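Local coordinates for surface-associated protein CshB (Streptococcus gordonii, PDB 6YZG), which is a cell-wall-anchored adhesin of the streptococcal surface, seen here as its second non-repetitive domain, which probably takes part in binding host fibronectin, at residues 1-10 and 107-115; 42-52 and 63-71. One frame throughout, in Å; residues are numbered along the deposited sequence. Where two conformers were deposited one is given.

Contact 1: 1-10 and 107-115; sequences WLDFSDSASW and KRKTQLVYP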
loop_
_atom_site.group_PDB
_atom_site.type_symbol
_atom_site.label_atom_id
_atom_site.label_comp_id
_atom_site.label_asym_id
_atom_site.label_seq_id
_atom_site.Cartn_x
_atom_site.Cartn_y
_atom_site.Cartn_z
ATOM N N TRP A 1 7.079 -20.666 -10.707
ATOM C CA TRP A 1 7.184 -20.322 -9.242
ATOM C C TRP A 1 7.069 -21.594 -8.406
ATOM O O TRP A 1 6.110 -22.411 -8.605
ATOM C CB TRP A 1 6.137 -19.331 -8.715
ATOM C CG TRP A 1 6.240 -17.949 -9.263
ATOM C CD1 TRP A 1 5.354 -17.393 -10.148
ATOM C CD2 TRP A 1 7.303 -17.000 -9.079
ATOM N NE1 TRP A 1 5.781 -16.145 -10.475
ATOM C CE2 TRP A 1 6.988 -15.876 -9.872
ATOM C CE3 TRP A 1 8.495 -16.977 -8.347
ATOM C CZ2 TRP A 1 7.775 -14.710 -9.859
ATOM C CZ3 TRP A 1 9.294 -15.852 -8.373
ATOM C CH2 TRP A 1 8.964 -14.742 -9.156
ATOM N N LEU A 2 7.943 -21.801 -7.458
ATOM C CA LEU A 2 7.867 -22.998 -6.577
ATOM C C LEU A 2 6.662 -22.925 -5.674
ATOM O O LEU A 2 6.361 -21.897 -5.063
ATOM C CB LEU A 2 9.137 -23.113 -5.757
ATOM C CG LEU A 2 10.430 -23.347 -6.543
ATOM C CD1 LEU A 2 11.607 -23.396 -5.627
ATOM C CD2 LEU A 2 10.351 -24.590 -7.432
ATOM N N ASP A 3 6.006 -24.092 -5.534
ATOM C CA ASP A 3 4.879 -24.315 -4.612
ATOM C C ASP A 3 5.422 -24.808 -3.293
ATOM O O ASP A 3 5.656 -26.003 -3.081
ATOM C CB ASP A 3 3.856 -25.299 -5.199
ATOM C CG ASP A 3 2.674 -25.522 -4.282
ATOM O OD1 ASP A 3 2.629 -24.982 -3.218
ATOM O OD2 ASP A 3 1.768 -26.347 -4.700
ATOM N N PHE A 4 5.689 -23.881 -2.385
ATOM C CA PHE A 4 6.224 -24.232 -1.082
ATOM C C PHE A 4 5.193 -24.883 -0.190
ATOM O O PHE A 4 5.580 -25.409 0.907
ATOM C CB PHE A 4 6.807 -22.979 -0.449
ATOM C CG PHE A 4 8.022 -22.423 -1.147
ATOM C CD1 PHE A 4 9.164 -23.236 -1.314
ATOM C CD2 PHE A 4 8.060 -21.121 -1.645
ATOM C CE1 PHE A 4 10.313 -22.730 -1.934
ATOM C CE2 PHE A 4 9.192 -20.673 -2.308
ATOM C CZ PHE A 4 10.308 -21.451 -2.413
ATOM N N SER A 5 3.934 -24.928 -0.590
ATOM C CA SER A 5 2.864 -25.530 0.254
ATOM C C SER A 5 2.853 -27.047 0.083
ATOM O O SER A 5 2.095 -27.696 0.858
ATOM C CB SER A 5 1.490 -24.955 -0.066
ATOM O OG SER A 5 0.963 -25.542 -1.265
ATOM N N ASP A 6 3.520 -27.606 -0.933
ATOM C CA ASP A 6 3.493 -29.076 -1.174
ATOM C C ASP A 6 4.308 -29.765 -0.077
ATOM O O ASP A 6 5.538 -29.707 -0.066
ATOM C CB ASP A 6 4.015 -29.366 -2.570
ATOM C CG ASP A 6 3.943 -30.836 -2.921
ATOM O OD1 ASP A 6 2.890 -31.243 -3.344
ATOM O OD2 ASP A 6 4.981 -31.542 -2.826
ATOM N N SER A 7 3.658 -30.330 0.949
ATOM C CA SER A 7 4.369 -30.835 2.135
ATOM C C SER A 7 5.361 -31.936 1.764
ATOM O O SER A 7 6.406 -32.001 2.371
ATOM C CB SER A 7 3.348 -31.325 3.169
ATOM O OG SER A 7 2.530 -32.306 2.571
ATOM N N ALA A 8 5.079 -32.762 0.773
ATOM C CA ALA A 8 5.964 -33.881 0.401
ATOM C C ALA A 8 7.257 -33.400 -0.284
ATOM O O ALA A 8 8.222 -34.166 -0.406
ATOM C CB ALA A 8 5.221 -34.843 -0.483
ATOM N N SER A 9 7.340 -32.111 -0.655
ATOM C CA SER A 9 8.556 -31.542 -1.282
ATOM C C SER A 9 9.614 -31.241 -0.199
ATOM O O SER A 9 10.787 -31.065 -0.567
ATOM C CB SER A 9 8.283 -30.286 -2.030
ATOM O OG SER A 9 7.423 -30.499 -3.141
ATOM N N TRP A 10 9.249 -31.177 1.063
ATOM C CA TRP A 10 10.125 -30.830 2.177
ATOM C C TRP A 10 10.659 -32.056 2.893
ATOM O O TRP A 10 9.866 -33.015 3.121
ATOM C CB TRP A 10 9.415 -29.937 3.179
ATOM C CG TRP A 10 9.017 -28.601 2.620
ATOM C CD1 TRP A 10 7.787 -28.216 2.169
ATOM C CD2 TRP A 10 9.855 -27.447 2.547
ATOM N NE1 TRP A 10 7.831 -26.892 1.784
ATOM C CE2 TRP A 10 9.065 -26.387 2.009
ATOM C CE3 TRP A 10 11.179 -27.208 2.851
ATOM C CZ2 TRP A 10 9.627 -25.118 1.751
ATOM C CZ3 TRP A 10 11.733 -25.973 2.607
ATOM C CH2 TRP A 10 10.963 -24.932 2.072
ATOM N N LYS A 107 -2.032 -17.621 -4.147
ATOM C CA LYS A 107 -0.946 -16.651 -3.878
ATOM C C LYS A 107 -0.161 -17.124 -2.651
ATOM O O LYS A 107 1.024 -17.037 -2.696
ATOM C CB LYS A 107 -1.491 -15.238 -3.689
ATOM C CG LYS A 107 -2.021 -14.645 -4.991
ATOM C CD LYS A 107 -2.187 -13.149 -5.017
ATOM C CE LYS A 107 -3.535 -12.653 -4.525
ATOM N NZ LYS A 107 -3.417 -11.283 -3.972
ATOM N N ARG A 108 -0.819 -17.686 -1.645
ATOM C CA ARG A 108 -0.098 -18.147 -0.439
ATOM C C ARG A 108 0.798 -19.338 -0.832
ATOM O O ARG A 108 1.833 -19.455 -0.224
ATOM C CB ARG A 108 -1.061 -18.505 0.704
ATOM C CG ARG A 108 -1.681 -17.294 1.386
ATOM C CD ARG A 108 -0.747 -16.656 2.406
ATOM N NE ARG A 108 -1.136 -15.295 2.763
ATOM C CZ ARG A 108 -1.998 -14.963 3.726
ATOM N NH1 ARG A 108 -2.265 -13.687 3.957
ATOM N NH2 ARG A 108 -2.595 -15.895 4.454
ATOM N N LYS A 109 0.371 -20.175 -1.787
ATOM C CA LYS A 109 1.087 -21.454 -2.009
ATOM C C LYS A 109 2.536 -21.165 -2.454
ATOM O O LYS A 109 3.431 -21.956 -2.063
ATOM C CB LYS A 109 0.397 -22.308 -3.056
ATOM C CG LYS A 109 -0.870 -23.009 -2.588
ATOM C CD LYS A 109 -1.400 -23.806 -3.761
ATOM C CE LYS A 109 -2.637 -24.626 -3.478
ATOM N NZ LYS A 109 -2.819 -25.626 -4.561
ATOM N N THR A 110 2.761 -20.109 -3.226
ATOM C CA THR A 110 4.087 -19.805 -3.778
ATOM C C THR A 110 4.860 -18.858 -2.854
ATOM O O THR A 110 5.887 -18.332 -3.295
ATOM C CB THR A 110 3.922 -19.293 -5.200
ATOM O OG1 THR A 110 3.054 -18.169 -5.072
ATOM C CG2 THR A 110 3.380 -20.365 -6.129
ATOM N N GLN A 111 4.520 -18.775 -1.585
ATOM C CA GLN A 111 5.237 -17.868 -0.675
ATOM C C GLN A 111 5.925 -18.646 0.431
ATOM O O GLN A 111 5.277 -19.511 1.093
ATOM C CB GLN A 111 4.260 -16.868 -0.074
ATOM C CG GLN A 111 3.816 -15.829 -1.042
ATOM C CD GLN A 111 2.896 -14.816 -0.429
ATOM O OE1 GLN A 111 2.535 -14.918 0.744
ATOM N NE2 GLN A 111 2.509 -13.889 -1.266
ATOM N N LEU A 112 7.145 -18.275 0.777
ATOM C CA LEU A 112 7.822 -18.716 1.991
ATOM C C LEU A 112 7.772 -17.580 3.009
ATOM O O LEU A 112 8.073 -16.457 2.655
ATOM C CB LEU A 112 9.252 -19.089 1.641
ATOM C CG LEU A 112 9.988 -19.931 2.671
ATOM C CD1 LEU A 112 9.434 -21.363 2.659
ATOM C CD2 LEU A 112 11.484 -19.911 2.409
ATOM N N VAL A 113 7.283 -17.872 4.205
ATOM C CA VAL A 113 6.995 -16.789 5.168
ATOM C C VAL A 113 7.616 -17.069 6.537
ATOM O O VAL A 113 8.040 -18.125 6.797
ATOM C CB VAL A 113 5.467 -16.614 5.311
ATOM C CG1 VAL A 113 4.803 -16.112 4.037
ATOM C CG2 VAL A 113 4.799 -17.893 5.793
ATOM N N TYR A 114 7.646 -16.030 7.353
ATOM C CA TYR A 114 8.101 -16.069 8.769
ATOM C C TYR A 114 6.864 -15.530 9.471
ATOM O O TYR A 114 6.784 -14.337 9.615
ATOM C CB TYR A 114 9.338 -15.190 8.934
ATOM C CG TYR A 114 10.119 -15.393 10.200
ATOM C CD1 TYR A 114 10.712 -16.606 10.490
ATOM C CD2 TYR A 114 10.319 -14.336 11.061
ATOM C CE1 TYR A 114 11.479 -16.761 11.619
ATOM C CE2 TYR A 114 11.066 -14.479 12.201
ATOM C CZ TYR A 114 11.656 -15.693 12.475
ATOM O OH TYR A 114 12.404 -15.836 13.578
ATOM N N PRO A 115 5.915 -16.414 9.838
ATOM C CA PRO A 115 4.552 -16.012 10.123
ATOM C C PRO A 115 4.139 -15.289 11.403
ATOM O O PRO A 115 3.160 -15.617 11.960
ATOM C CB PRO A 115 3.777 -17.300 9.831
ATOM C CG PRO A 115 4.687 -18.340 10.340
ATOM C CD PRO A 115 6.070 -17.862 9.914
HETATM O O HOH W 1 7.607 -19.185 -5.169
#
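The Phe4 ring is sandwiched between two leucines: Leu112 CD1 sits 4.2 Å above one face and Leu2 CB rests on the opposite one, both displaced toward the rim. At the ring's edge, close to its plane, comes the carbonyl oxygen of Thr110, with Phe4 CD2 3.9 Å from Thr110 O. Leu112 CD1 also touches the indole of Trp10, at 3.9 Å from CZ2, so this one methyl touches both rings. The indole edge is polar in its use: Trp10 NE1 donates to Phe4 O at 2.8 Å, nearly straight at 173° and within 4° of the ring plane, which fixes the rotation of the indole against the backbone at Phe4.

Along the chain from the rings, Asp3 and Ser5 form an Asx turn inside a type I turn spanning Asp3 to Asp6. Asp3 OD1 takes two donors, the Ser5 hydroxyl on its syn lone pair at 2.6 Å and Ser5 N from above the carboxylate plane. With CG anti to the backbone N (chi1 -179°), the Asp3 carboxylate points forward along the chain to Ser5, and its OD1 lies 3.5 Å from Lys109 CB. Ser5 OG packs on Lys109 CG, while Ser5 N gives a weak bond of 3.4 Å to Lys109 O. At Thr110, CA makes a CH...O contact with Leu2 O, and a water lies within bonding distance of Leu2 O and Thr110 O, though it may not serve both at once.

The two segments are loops leading into strands 10-11 and 119-131 of one antiparallel sheet. Phe25 of strand 24-30 meets Phe4 and Trp10 edge-to-face, Leu112 leans on Phe125, and Trp1 packs on strand 134-144. Strand 258-263 of the second subunit also packs here, its Met258 on Phe4 and its Phe262 on Leu2.

Contact 2: 42-52 and 63-71; sequences LKPFNSTEIYK and TYDPDAENG. Unlike the reference sequence in segment 63-71: Asp65 (reference Asn).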
loop_
_atom_site.group_PDB
_atom_site.type_symbol
_atom_site.label_atom_id
_atom_site.label_comp_id
_atom_site.label_asym_id
_atom_site.label_seq_id
_atom_site.Cartn_x
_atom_site.Cartn_y
_atom_site.Cartn_z
ATOM N N LEU A 42 20.167 -19.556 8.525
ATOM C CA LEU A 42 18.954 -18.860 8.953
ATOM C C LEU A 42 19.410 -17.700 9.855
ATOM O O LEU A 42 19.412 -17.813 11.131
ATOM C CB LEU A 42 17.992 -19.815 9.683
ATOM C CG LEU A 42 17.352 -20.837 8.767
ATOM C CD1 LEU A 42 16.920 -22.087 9.525
ATOM C CD2 LEU A 42 16.163 -20.221 8.053
ATOM N N LYS A 43 19.746 -16.604 9.228
ATOM C CA LYS A 43 20.305 -15.441 9.920
ATOM C C LYS A 43 19.884 -14.187 9.202
ATOM O O LYS A 43 19.668 -14.154 7.973
ATOM C CB LYS A 43 21.824 -15.488 10.017
ATOM C CG LYS A 43 22.399 -16.584 10.903
ATOM C CD LYS A 43 23.899 -16.250 11.289
ATOM C CE LYS A 43 24.455 -17.045 12.451
ATOM N NZ LYS A 43 23.585 -17.012 13.660
ATOM N N PRO A 44 19.710 -13.080 9.967
ATOM C CA PRO A 44 19.297 -11.815 9.363
ATOM C C PRO A 44 20.445 -11.000 8.740
ATOM O O PRO A 44 21.598 -11.352 8.810
ATOM C CB PRO A 44 18.702 -11.070 10.549
ATOM C CG PRO A 44 19.596 -11.517 11.698
ATOM C CD PRO A 44 19.771 -13.013 11.450
ATOM N N PHE A 45 20.051 -9.983 7.996
ATOM C CA PHE A 45 20.993 -9.250 7.115
ATOM C C PHE A 45 22.117 -8.590 7.951
ATOM O O PHE A 45 23.237 -8.461 7.438
ATOM C CB PHE A 45 20.260 -8.219 6.286
ATOM C CG PHE A 45 21.049 -7.561 5.193
ATOM C CD1 PHE A 45 21.472 -8.272 4.080
ATOM C CD2 PHE A 45 21.396 -6.236 5.320
ATOM C CE1 PHE A 45 22.172 -7.598 3.095
ATOM C CE2 PHE A 45 22.130 -5.574 4.336
ATOM C CZ PHE A 45 22.498 -6.279 3.225
ATOM N N ASN A 46 21.851 -8.196 9.168
ATOM C CA ASN A 46 22.861 -7.549 10.072
ATOM C C ASN A 46 23.939 -8.552 10.481
ATOM O O ASN A 46 24.913 -8.118 11.123
ATOM C CB ASN A 46 22.161 -6.928 11.271
ATOM C CG ASN A 46 21.289 -7.870 12.062
ATOM O OD1 ASN A 46 20.392 -8.462 11.491
ATOM N ND2 ASN A 46 21.440 -8.004 13.385
ATOM N N SER A 47 23.843 -9.809 10.107
ATOM C CA SER A 47 24.893 -10.826 10.315
ATOM C C SER A 47 25.778 -11.026 9.106
ATOM O O SER A 47 26.705 -11.886 9.210
ATOM C CB SER A 47 24.321 -12.167 10.711
ATOM O OG SER A 47 23.685 -12.827 9.635
ATOM N N THR A 48 25.482 -10.378 7.995
ATOM C CA THR A 48 26.221 -10.677 6.741
ATOM C C THR A 48 27.489 -9.838 6.558
ATOM O O THR A 48 27.577 -8.784 7.085
ATOM C CB THR A 48 25.335 -10.471 5.502
ATOM O OG1 THR A 48 24.988 -9.089 5.379
ATOM C CG2 THR A 48 24.069 -11.291 5.546
ATOM N N GLU A 49 28.405 -10.350 5.750
ATOM C CA GLU A 49 29.634 -9.598 5.388
ATOM C C GLU A 49 29.244 -8.371 4.554
ATOM O O GLU A 49 29.913 -7.417 4.626
ATOM C CB GLU A 49 30.611 -10.476 4.610
ATOM C CG GLU A 49 31.148 -11.601 5.444
ATOM C CD GLU A 49 32.362 -11.334 6.306
ATOM O OE1 GLU A 49 33.017 -10.324 6.116
ATOM O OE2 GLU A 49 32.674 -12.212 7.134
ATOM N N ILE A 50 28.157 -8.463 3.787
ATOM C CA ILE A 50 27.643 -7.302 3.035
ATOM C C ILE A 50 27.408 -6.141 4.020
ATOM O O ILE A 50 27.846 -5.020 3.818
ATOM C CB ILE A 50 26.382 -7.643 2.229
ATOM C CG1 ILE A 50 26.605 -8.771 1.200
ATOM C CG2 ILE A 50 25.841 -6.378 1.619
ATOM C CD1 ILE A 50 25.334 -9.516 0.949
ATOM N N TYR A 51 26.647 -6.433 5.068
ATOM C CA TYR A 51 26.298 -5.414 6.072
ATOM C C TYR A 51 27.582 -4.958 6.849
ATOM O O TYR A 51 27.712 -3.751 7.035
ATOM C CB TYR A 51 25.254 -6.016 7.023
ATOM C CG TYR A 51 24.806 -5.055 8.084
ATOM C CD1 TYR A 51 23.770 -4.141 7.884
ATOM C CD2 TYR A 51 25.459 -5.051 9.322
ATOM C CE1 TYR A 51 23.330 -3.303 8.877
ATOM C CE2 TYR A 51 25.026 -4.204 10.322
ATOM C CZ TYR A 51 23.959 -3.354 10.108
ATOM O OH TYR A 51 23.597 -2.473 11.123
ATOM N N LYS A 52 28.416 -5.920 7.185
ATOM C CA LYS A 52 29.733 -5.611 7.869
ATOM C C LYS A 52 30.446 -4.537 7.066
ATOM O O LYS A 52 30.870 -3.485 7.635
ATOM C CB LYS A 52 30.560 -6.871 8.004
ATOM C CG LYS A 52 31.923 -6.601 8.629
ATOM C CD LYS A 52 32.831 -7.749 8.539
ATOM C CE LYS A 52 34.042 -7.531 9.437
ATOM N NZ LYS A 52 35.056 -8.577 9.170
ATOM N N THR A 63 27.136 -2.605 15.193
ATOM C CA THR A 63 25.821 -3.281 14.968
ATOM C C THR A 63 26.013 -4.525 14.089
ATOM O O THR A 63 25.077 -5.289 13.965
ATOM C CB THR A 63 24.787 -2.370 14.322
ATOM O OG1 THR A 63 25.263 -1.883 13.066
ATOM C CG2 THR A 63 24.451 -1.156 15.191
ATOM N N TYR A 64 27.146 -4.671 13.426
ATOM C CA TYR A 64 27.413 -5.951 12.743
ATOM C C TYR A 64 27.488 -7.061 13.752
ATOM O O TYR A 64 28.321 -6.965 14.716
ATOM C CB TYR A 64 28.671 -5.877 11.895
ATOM C CG TYR A 64 29.183 -7.228 11.451
ATOM C CD1 TYR A 64 28.444 -8.060 10.621
ATOM C CD2 TYR A 64 30.429 -7.672 11.860
ATOM C CE1 TYR A 64 28.930 -9.289 10.214
ATOM C CE2 TYR A 64 30.944 -8.871 11.424
ATOM C CZ TYR A 64 30.208 -9.666 10.565
ATOM O OH TYR A 64 30.640 -10.895 10.141
ATOM N N ASP A 65 26.681 -8.093 13.626
ATOM C CA ASP A 65 26.632 -9.172 14.633
ATOM C C ASP A 65 26.636 -10.489 13.870
ATOM O O ASP A 65 25.556 -10.964 13.449
ATOM C CB ASP A 65 25.367 -9.036 15.483
ATOM C CG ASP A 65 25.282 -10.111 16.540
ATOM O OD1 ASP A 65 26.227 -10.942 16.598
ATOM O OD2 ASP A 65 24.257 -10.136 17.272
ATOM N N PRO A 66 27.795 -11.154 13.649
ATOM C CA PRO A 66 27.807 -12.398 12.890
ATOM C C PRO A 66 27.045 -13.517 13.586
ATOM O O PRO A 66 26.735 -14.488 12.918
ATOM C CB PRO A 66 29.297 -12.714 12.705
ATOM C CG PRO A 66 29.942 -12.040 13.884
ATOM C CD PRO A 66 29.136 -10.776 14.128
ATOM N N ASP A 67 26.769 -13.371 14.879
ATOM C CA ASP A 67 26.025 -14.373 15.699
ATOM C C ASP A 67 24.523 -14.045 15.840
ATOM O O ASP A 67 23.791 -14.757 16.552
ATOM C CB ASP A 67 26.673 -14.510 17.080
ATOM C CG ASP A 67 28.107 -14.994 16.986
ATOM O OD1 ASP A 67 28.367 -15.858 16.142
ATOM O OD2 ASP A 67 28.946 -14.409 17.676
ATOM N N ALA A 68 24.050 -13.046 15.085
ATOM C CA ALA A 68 22.624 -12.691 15.115
ATOM C C ALA A 68 21.772 -13.872 14.659
ATOM O O ALA A 68 22.166 -14.620 13.789
ATOM C CB ALA A 68 22.366 -11.486 14.256
ATOM N N GLU A 69 20.590 -13.976 15.221
ATOM C CA GLU A 69 19.627 -15.047 14.946
ATOM C C GLU A 69 18.347 -14.416 14.389
ATOM O O GLU A 69 18.040 -13.248 14.705
ATOM C CB GLU A 69 19.286 -15.835 16.221
ATOM C CG GLU A 69 20.450 -16.629 16.788
ATOM C CD GLU A 69 20.124 -17.309 18.112
ATOM O OE1 GLU A 69 19.123 -18.060 18.157
ATOM O OE2 GLU A 69 20.839 -17.057 19.112
ATOM N N ASN A 70 17.602 -15.161 13.598
ATOM C CA ASN A 70 16.250 -14.763 13.162
ATOM C C ASN A 70 15.391 -14.476 14.385
ATOM O O ASN A 70 15.430 -15.263 15.355
ATOM C CB ASN A 70 15.605 -15.795 12.267
ATOM C CG ASN A 70 16.261 -15.839 10.900
ATOM O OD1 ASN A 70 17.011 -14.937 10.503
ATOM N ND2 ASN A 70 15.876 -16.879 10.162
ATOM N N GLY A 71 14.612 -13.431 14.353
ATOM C CA GLY A 71 13.664 -13.237 15.452
ATOM C C GLY A 71 12.955 -11.911 15.305
ATOM O O GLY A 71 12.853 -11.344 14.213
HETATM O O HOH W 2 18.402 -17.903 13.374
HETATM O O HOH W 3 22.881 -6.119 15.064
HETATM O O HOH W 4 29.312 -12.547 8.550
HETATM O O HOH W 5 27.608 -15.002 10.396
#
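Lys52 lays its aliphatic chain over one face of the Tyr64 ring, a CH-pi contact in which CB stands 3.5 Å from the ring centroid and only 9° off the normal. CG and CD continue across the ring because the lysine is extended beyond CG, itself anti to the backbone N. Pro66 CD touches the opposite face from within the same loop, and Ser47 O approaches the edge, where a water bridges it to Tyr64 OH. Beside this sandwich, Tyr51 OH donates to Thr63 OG1 at 2.6 Å, and the Tyr51 ring turns its edge to Tyr64 N.

One direct backbone bond runs from Asp65 N to Asn46 O, at 3.1 Å and 175°. Farther along, Ala68 CB rests 3.8 Å from Pro44 CG and also touches Asn46 ND2. Lys43 bends at its last torsion (chi4 -51°), which brings NZ to Ala68 O at 2.8 Å, from above the carbonyl plane. The Asn70 amide packs against Leu42, with Asn70 ND2 3.7 Å from Leu42 CB.

Each segment carries a recognised local motif. Thr48 is the N-cap of helix 49-55, its OG1 accepting from Tyr51 N at 3.1 Å, and the same hydroxyl donates to Phe45 O. Asp65, which departs from the reference sequence, opens a type I turn to Ala68 and closes an Asx turn by accepting Asp67 N on OD1. Ser47 OG and Ser47 N both grip Pro44 O.

In the next shell, Asn46 OD1 is held by Asn120 ND2 and Asn70 OD1 by Gly122 N of strand 119-131. Tyr51 OH is itself reached by Asp206 N, and Thr63 OG1 donates on to Thr60 O. Tyr249 of the second subunit meets Phe45 edge-to-face.

In the fold
Contact 2 is nested along the chain within the loop that contact 1 closes, and both belong to the non-repetitive domain 2. Their centres are about 25 Å apart, yet they touch at one end: Tyr114 OH of segment 107-115 packs 3.4 Å from Gly71 N and equally close to Asn70 C. Strand 119-131 is a shared support, receiving Leu112 on Phe125 and Asn70 at Gly122, and Tyr114 stacks on Trp121 of the same strand. The centre of contact 1 lies about 16 Å from the chain centre and that of contact 2 about 21 Å. Both face the second subunit. Neither contact can be assigned to the fibronectin-binding surface.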